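Local coordinates for protein erythromycin dehydratase (Saccharopolyspora erythraea, PDB 3EL6) that probably dehydrates the beta-hydroxyacyl chain of a growing polyketide intermediate during erythromycin biosynthesis, as the dehydratase domain of a modular synthase, at residues Pro78-Ala88 against Tyr223-Asp231. Numbering follows the deposited sequence.
Sequences PGSVLVDLALA and YAFHPVLLD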
ATOM      1  N   PRO A  78     -11.076 -10.162  20.207  1.00 24.79           N
ATOM      2  CA  PRO A  78     -10.021 -10.051  21.212  1.00 25.35           C
ATOM      3  C   PRO A  78      -8.804  -9.240  20.653  1.00 24.97           C
ATOM      4  O   PRO A  78      -8.420  -9.383  19.482  1.00 23.41           O
ATOM      5  CB  PRO A  78      -9.581 -11.487  21.446  1.00 25.81           C
ATOM      6  CG  PRO A  78     -10.579 -12.365  20.737  1.00 27.75           C
ATOM      7  CD  PRO A  78     -11.208 -11.524  19.654  1.00 24.92           C
ATOM      8  N   GLY A  79      -8.250  -8.382  21.497  1.00 24.17           N
ATOM      9  CA  GLY A  79      -7.031  -7.643  21.128  1.00 24.61           C
ATOM     10  C   GLY A  79      -5.925  -8.524  20.621  1.00 23.46           C
ATOM     11  O   GLY A  79      -5.081  -8.064  19.808  1.00 24.27           O
ATOM     12  N   SER A  80      -5.879  -9.781  21.074  1.00 22.01           N
ATOM     13  CA  SER A  80      -4.833 -10.688  20.640  1.00 20.37           C
ATOM     14  C   SER A  80      -4.905 -10.973  19.150  1.00 19.28           C
ATOM     15  O   SER A  80      -3.912 -11.325  18.551  1.00 19.84           O
ATOM     16  CB  SER A  80      -4.955 -12.038  21.387  1.00 22.60           C
ATOM     17  OG  SER A  80      -6.244 -12.558  21.118  1.00 23.31           O
ATOM     18  N   VAL A  81      -6.075 -10.820  18.539  1.00 18.21           N
ATOM     19  CA  VAL A  81      -6.159 -10.964  17.088  1.00 18.01           C
ATOM     20  C   VAL A  81      -5.274  -9.883  16.401  1.00 17.37           C
ATOM     21  O   VAL A  81      -4.601 -10.156  15.372  1.00 18.82           O
ATOM     22  CB  VAL A  81      -7.656 -10.847  16.623  1.00 18.29           C
ATOM     23  CG1 VAL A  81      -7.782 -10.687  15.073  1.00 20.31           C
ATOM     24  CG2 VAL A  81      -8.378 -12.140  17.107  1.00 17.80           C
ATOM     25  N   LEU A  82      -5.372  -8.676  16.904  1.00 18.12           N
ATOM     26  CA  LEU A  82      -4.600  -7.560  16.316  1.00 18.50           C
ATOM     27  C   LEU A  82      -3.137  -7.757  16.620  1.00 18.48           C
ATOM     28  O   LEU A  82      -2.289  -7.399  15.812  1.00 17.94           O
ATOM     29  CB  LEU A  82      -5.092  -6.219  16.858  1.00 19.87           C
ATOM     30  CG  LEU A  82      -6.587  -5.972  16.559  1.00 21.66           C
ATOM     31  CD1 LEU A  82      -6.994  -4.476  16.893  1.00 27.19           C
ATOM     32  CD2 LEU A  82      -7.005  -6.408  15.135  1.00 24.86           C
ATOM     33  N   VAL A  83      -2.801  -8.300  17.799  1.00 18.17           N
ATOM     34  CA  VAL A  83      -1.374  -8.516  18.135  1.00 17.64           C
ATOM     35  C   VAL A  83      -0.786  -9.592  17.200  1.00 17.93           C
ATOM     36  O   VAL A  83       0.312  -9.457  16.634  1.00 16.14           O
ATOM     37  CB  VAL A  83      -1.210  -8.939  19.633  1.00 16.17           C
ATOM     38  CG1 VAL A  83       0.265  -9.450  19.977  1.00 18.83           C
ATOM     39  CG2 VAL A  83      -1.672  -7.804  20.545  1.00 18.92           C
ATOM     40  N   ASP A  84      -1.518 -10.681  16.994  1.00 17.15           N
ATOM     41  CA  ASP A  84      -1.007 -11.754  16.113  1.00 17.76           C
ATOM     42  C   ASP A  84      -0.875 -11.220  14.690  1.00 18.34           C
ATOM     43  O   ASP A  84       0.109 -11.439  14.018  1.00 18.13           O
ATOM     44  CB  ASP A  84      -1.989 -12.982  16.158  1.00 18.34           C
ATOM     45  CG  ASP A  84      -1.763 -13.925  14.978  1.00 23.35           C
ATOM     46  OD1 ASP A  84      -0.645 -14.507  14.852  1.00 22.92           O
ATOM     47  OD2 ASP A  84      -2.674 -14.017  14.119  1.00 30.20           O
ATOM     48  N   LEU A  85      -1.853 -10.428  14.249  1.00 17.61           N
ATOM     49  CA  LEU A  85      -1.764  -9.911  12.862  1.00 17.49           C
ATOM     50  C   LEU A  85      -0.540  -8.983  12.740  1.00 17.37           C
ATOM     51  O   LEU A  85       0.138  -8.998  11.747  1.00 16.39           O
ATOM     52  CB  LEU A  85      -3.048  -9.133  12.525  1.00 18.12           C
ATOM     53  CG  LEU A  85      -4.200 -10.058  12.040  1.00 19.07           C
ATOM     54  CD1 LEU A  85      -5.433  -9.213  12.044  1.00 23.54           C
ATOM     55  CD2 LEU A  85      -3.951 -10.649  10.672  1.00 19.83           C
ATOM     56  N   ALA A  86      -0.276  -8.188  13.765  1.00 16.97           N
ATOM     57  CA  ALA A  86       0.881  -7.270  13.724  1.00 16.89           C
ATOM     58  C   ALA A  86       2.201  -8.028  13.739  1.00 16.45           C
ATOM     59  O   ALA A  86       3.136  -7.631  13.074  1.00 16.91           O
ATOM     60  CB  ALA A  86       0.818  -6.278  14.936  1.00 16.37           C
ATOM     61  N   LEU A  87       2.288  -9.126  14.480  1.00 15.91           N
ATOM     62  CA  LEU A  87       3.476  -9.979  14.434  1.00 15.12           C
ATOM     63  C   LEU A  87       3.674 -10.595  13.041  1.00 16.99           C
ATOM     64  O   LEU A  87       4.814 -10.766  12.585  1.00 17.42           O
ATOM     65  CB  LEU A  87       3.340 -11.098  15.516  1.00 16.47           C
ATOM     66  CG  LEU A  87       3.472 -10.588  16.962  1.00 18.88           C
ATOM     67  CD1 LEU A  87       3.000 -11.727  17.935  1.00 19.15           C
ATOM     68  CD2 LEU A  87       4.977 -10.249  17.274  1.00 20.72           C
ATOM     69  N   ALA A  88       2.566 -10.942  12.385  1.00 16.86           N
ATOM     70  CA  ALA A  88       2.604 -11.559  11.038  1.00 17.71           C
ATOM     71  C   ALA A  88       3.106 -10.510  10.066  1.00 17.36           C
ATOM     72  O   ALA A  88       3.936 -10.809   9.192  1.00 18.67           O
ATOM     73  CB  ALA A  88       1.207 -12.005  10.603  1.00 18.86           C
ATOM     74  N   TYR A 223      -0.979 -18.881  11.507  1.00 28.03           N
ATOM     75  CA  TYR A 223      -0.909 -17.795  12.510  1.00 26.10           C
ATOM     76  C   TYR A 223       0.535 -17.591  12.980  1.00 26.40           C
ATOM     77  O   TYR A 223       1.325 -18.542  12.980  1.00 25.94           O
ATOM     78  CB  TYR A 223      -1.791 -18.028  13.735  1.00 25.87           C
ATOM     79  CG  TYR A 223      -3.265 -18.054  13.442  1.00 23.62           C
ATOM     80  CD1 TYR A 223      -3.964 -16.887  13.262  1.00 23.42           C
ATOM     81  CD2 TYR A 223      -3.962 -19.260  13.362  1.00 25.50           C
ATOM     82  CE1 TYR A 223      -5.323 -16.879  12.988  1.00 26.43           C
ATOM     83  CE2 TYR A 223      -5.340 -19.255  13.084  1.00 25.93           C
ATOM     84  CZ  TYR A 223      -5.987 -18.073  12.909  1.00 28.07           C
ATOM     85  OH  TYR A 223      -7.333 -18.062  12.660  1.00 31.41           O
ATOM     86  N   ALA A 224       0.867 -16.369  13.414  1.00 25.88           N
ATOM     87  CA  ALA A 224       2.200 -16.125  13.970  1.00 25.27           C
ATOM     88  C   ALA A 224       2.177 -16.667  15.369  1.00 24.97           C
ATOM     89  O   ALA A 224       3.044 -17.446  15.730  1.00 24.49           O
ATOM     90  CB  ALA A 224       2.542 -14.625  13.978  1.00 26.02           C
ATOM     91  N   PHE A 225       1.158 -16.293  16.137  1.00 23.65           N
ATOM     92  CA  PHE A 225       0.854 -16.888  17.465  1.00 24.86           C
ATOM     93  C   PHE A 225      -0.686 -16.963  17.495  1.00 24.48           C
ATOM     94  O   PHE A 225      -1.357 -15.940  17.602  1.00 24.47           O
ATOM     95  CB  PHE A 225       1.300 -15.963  18.606  1.00 23.64           C
ATOM     96  CG  PHE A 225       1.337 -16.640  19.996  1.00 28.45           C
ATOM     97  CD1 PHE A 225       2.530 -16.687  20.720  1.00 30.35           C
ATOM     98  CD2 PHE A 225       0.181 -17.201  20.566  1.00 24.81           C
ATOM     99  CE1 PHE A 225       2.585 -17.299  22.008  1.00 29.05           C
ATOM    100  CE2 PHE A 225       0.201 -17.797  21.846  1.00 27.67           C
ATOM    101  CZ  PHE A 225       1.399 -17.873  22.564  1.00 25.68           C
ATOM    102  N   HIS A 226      -1.243 -18.159  17.388  1.00 23.26           N
ATOM    103  CA  HIS A 226      -2.722 -18.301  17.354  1.00 20.32           C
ATOM    104  C   HIS A 226      -3.434 -17.386  18.314  1.00 19.44           C
ATOM    105  O   HIS A 226      -3.187 -17.414  19.538  1.00 21.25           O
ATOM    106  CB  HIS A 226      -3.114 -19.787  17.667  1.00 21.40           C
ATOM    107  CG  HIS A 226      -4.513 -20.112  17.237  1.00 20.94           C
ATOM    108  ND1 HIS A 226      -5.601 -19.479  17.758  1.00 24.67           N
ATOM    109  CD2 HIS A 226      -4.979 -20.928  16.248  1.00 25.11           C
ATOM    110  CE1 HIS A 226      -6.701 -19.922  17.160  1.00 26.14           C
ATOM    111  NE2 HIS A 226      -6.344 -20.811  16.241  1.00 25.09           N
ATOM    112  N   PRO A 227      -4.357 -16.530  17.824  1.00 18.66           N
ATOM    113  CA  PRO A 227      -4.893 -15.498  18.677  1.00 19.81           C
ATOM    114  C   PRO A 227      -5.800 -15.985  19.802  1.00 19.69           C
ATOM    115  O   PRO A 227      -5.950 -15.275  20.859  1.00 18.93           O
ATOM    116  CB  PRO A 227      -5.634 -14.574  17.687  1.00 20.94           C
ATOM    117  CG  PRO A 227      -5.944 -15.441  16.568  1.00 19.20           C
ATOM    118  CD  PRO A 227      -4.883 -16.443  16.438  1.00 21.59           C
ATOM    119  N   VAL A 228      -6.389 -17.184  19.618  1.00 20.36           N
ATOM    120  CA  VAL A 228      -7.105 -17.716  20.768  1.00 21.26           C
ATOM    121  C   VAL A 228      -6.094 -18.131  21.862  1.00 19.66           C
ATOM    122  O   VAL A 228      -6.277 -17.804  23.041  1.00 20.79           O
ATOM    123  CB  VAL A 228      -8.073 -18.821  20.384  1.00 19.85           C
ATOM    124  CG1 VAL A 228      -8.856 -19.344  21.628  1.00 20.39           C
ATOM    125  CG2 VAL A 228      -9.094 -18.205  19.380  1.00 20.53           C
ATOM    126  N   LEU A 229      -5.060 -18.837  21.450  1.00 20.75           N
ATOM    127  CA  LEU A 229      -3.999 -19.238  22.396  1.00 21.47           C
ATOM    128  C   LEU A 229      -3.405 -17.991  23.052  1.00 22.75           C
ATOM    129  O   LEU A 229      -3.218 -17.933  24.266  1.00 21.25           O
ATOM    130  CB  LEU A 229      -2.964 -20.083  21.692  1.00 19.72           C
ATOM    131  CG  LEU A 229      -1.875 -20.697  22.623  1.00 21.87           C
ATOM    132  CD1 LEU A 229      -2.546 -21.765  23.533  1.00 20.84           C
ATOM    133  CD2 LEU A 229      -0.715 -21.374  21.855  1.00 22.54           C
ATOM    134  N   LEU A 230      -3.151 -16.939  22.259  1.00 21.35           N
ATOM    135  CA  LEU A 230      -2.528 -15.714  22.839  1.00 20.65           C
ATOM    136  C   LEU A 230      -3.460 -14.992  23.775  1.00 21.50           C
ATOM    137  O   LEU A 230      -3.046 -14.426  24.810  1.00 21.68           O
ATOM    138  CB  LEU A 230      -2.181 -14.775  21.677  1.00 20.43           C
ATOM    139  CG  LEU A 230      -1.423 -13.504  22.096  1.00 21.51           C
ATOM    140  CD1 LEU A 230      -0.129 -13.983  22.676  1.00 21.90           C
ATOM    141  CD2 LEU A 230      -1.164 -12.802  20.757  1.00 22.51           C
ATOM    142  N   ASP A 231      -4.776 -14.978  23.471  1.00 22.12           N
ATOM    143  CA  ASP A 231      -5.700 -14.385  24.446  1.00 23.32           C
ATOM    144  C   ASP A 231      -5.692 -15.169  25.767  1.00 22.63           C
ATOM    145  O   ASP A 231      -5.801 -14.587  26.833  1.00 22.50           O
ATOM    146  CB  ASP A 231      -7.147 -14.373  23.937  1.00 22.55           C
ATOM    147  CG  ASP A 231      -8.085 -13.757  24.919  1.00 28.78           C
ATOM    148  OD1 ASP A 231      -8.173 -12.516  24.928  1.00 29.45           O
ATOM    149  OD2 ASP A 231      -8.732 -14.489  25.728  1.00 32.62           O
TER
HETATM  150  O   HOH W   1      -6.925 -10.600  23.840  1.00 27.97           O
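D84 meets the turn ahead of helix 227-235 with its carboxylate. OD1 takes the backbone N of F225 at 2.8 Å in a nearly straight bond (N-H...O 166°), on the anti side of OD1 and somewhat out of the carboxylate plane. The N of A224 also lies 2.8 Å from OD1, but that bond is bent and weak. CG stands anti to the D84 backbone N (chi1 163°), which carries the carboxylate off the helix to these two amides. OD2 is hydrogen-bonded to H37. It also sits at the edge of the Y223 ring, near its plane, 3.3 Å from CD1. D84 thus ties the turn to H37, whose ring meets Y223 edge-to-face.

A second polar link joins the helix starts. S80 OG donates to the carbonyl O of P227 at 2.7 Å. This oxygen also accepts D231 N, and the two donors reach it from opposite faces of the carbonyl plane. A water accepts from S80 N and lies close to D231 OD1, while D231 OD2 bonds to Q235. H226, at the N-cap position, accepts V228 N at ND1, in the ring plane.

Apolar contacts fill the rest. P227 CB lies 3.7 Å from V81 CG2. L230 CD2 touches V83 CG1, the two side chains crossing at about a right angle, and both also touch W254. L87 CB packs on A224 CB.

Helix segments 79-88 and 227-231 approach to 8.2 Å between axes, at 120° between their directions. P78 CB lies 3.9 Å from D231 OD1, and both residues touch H69. This fits the HxxxGxxxxP and DxxxQ motifs of polyketide synthase dehydratases, consistent with a His/Asp active site where the two hotdog units of the double hotdog fold join.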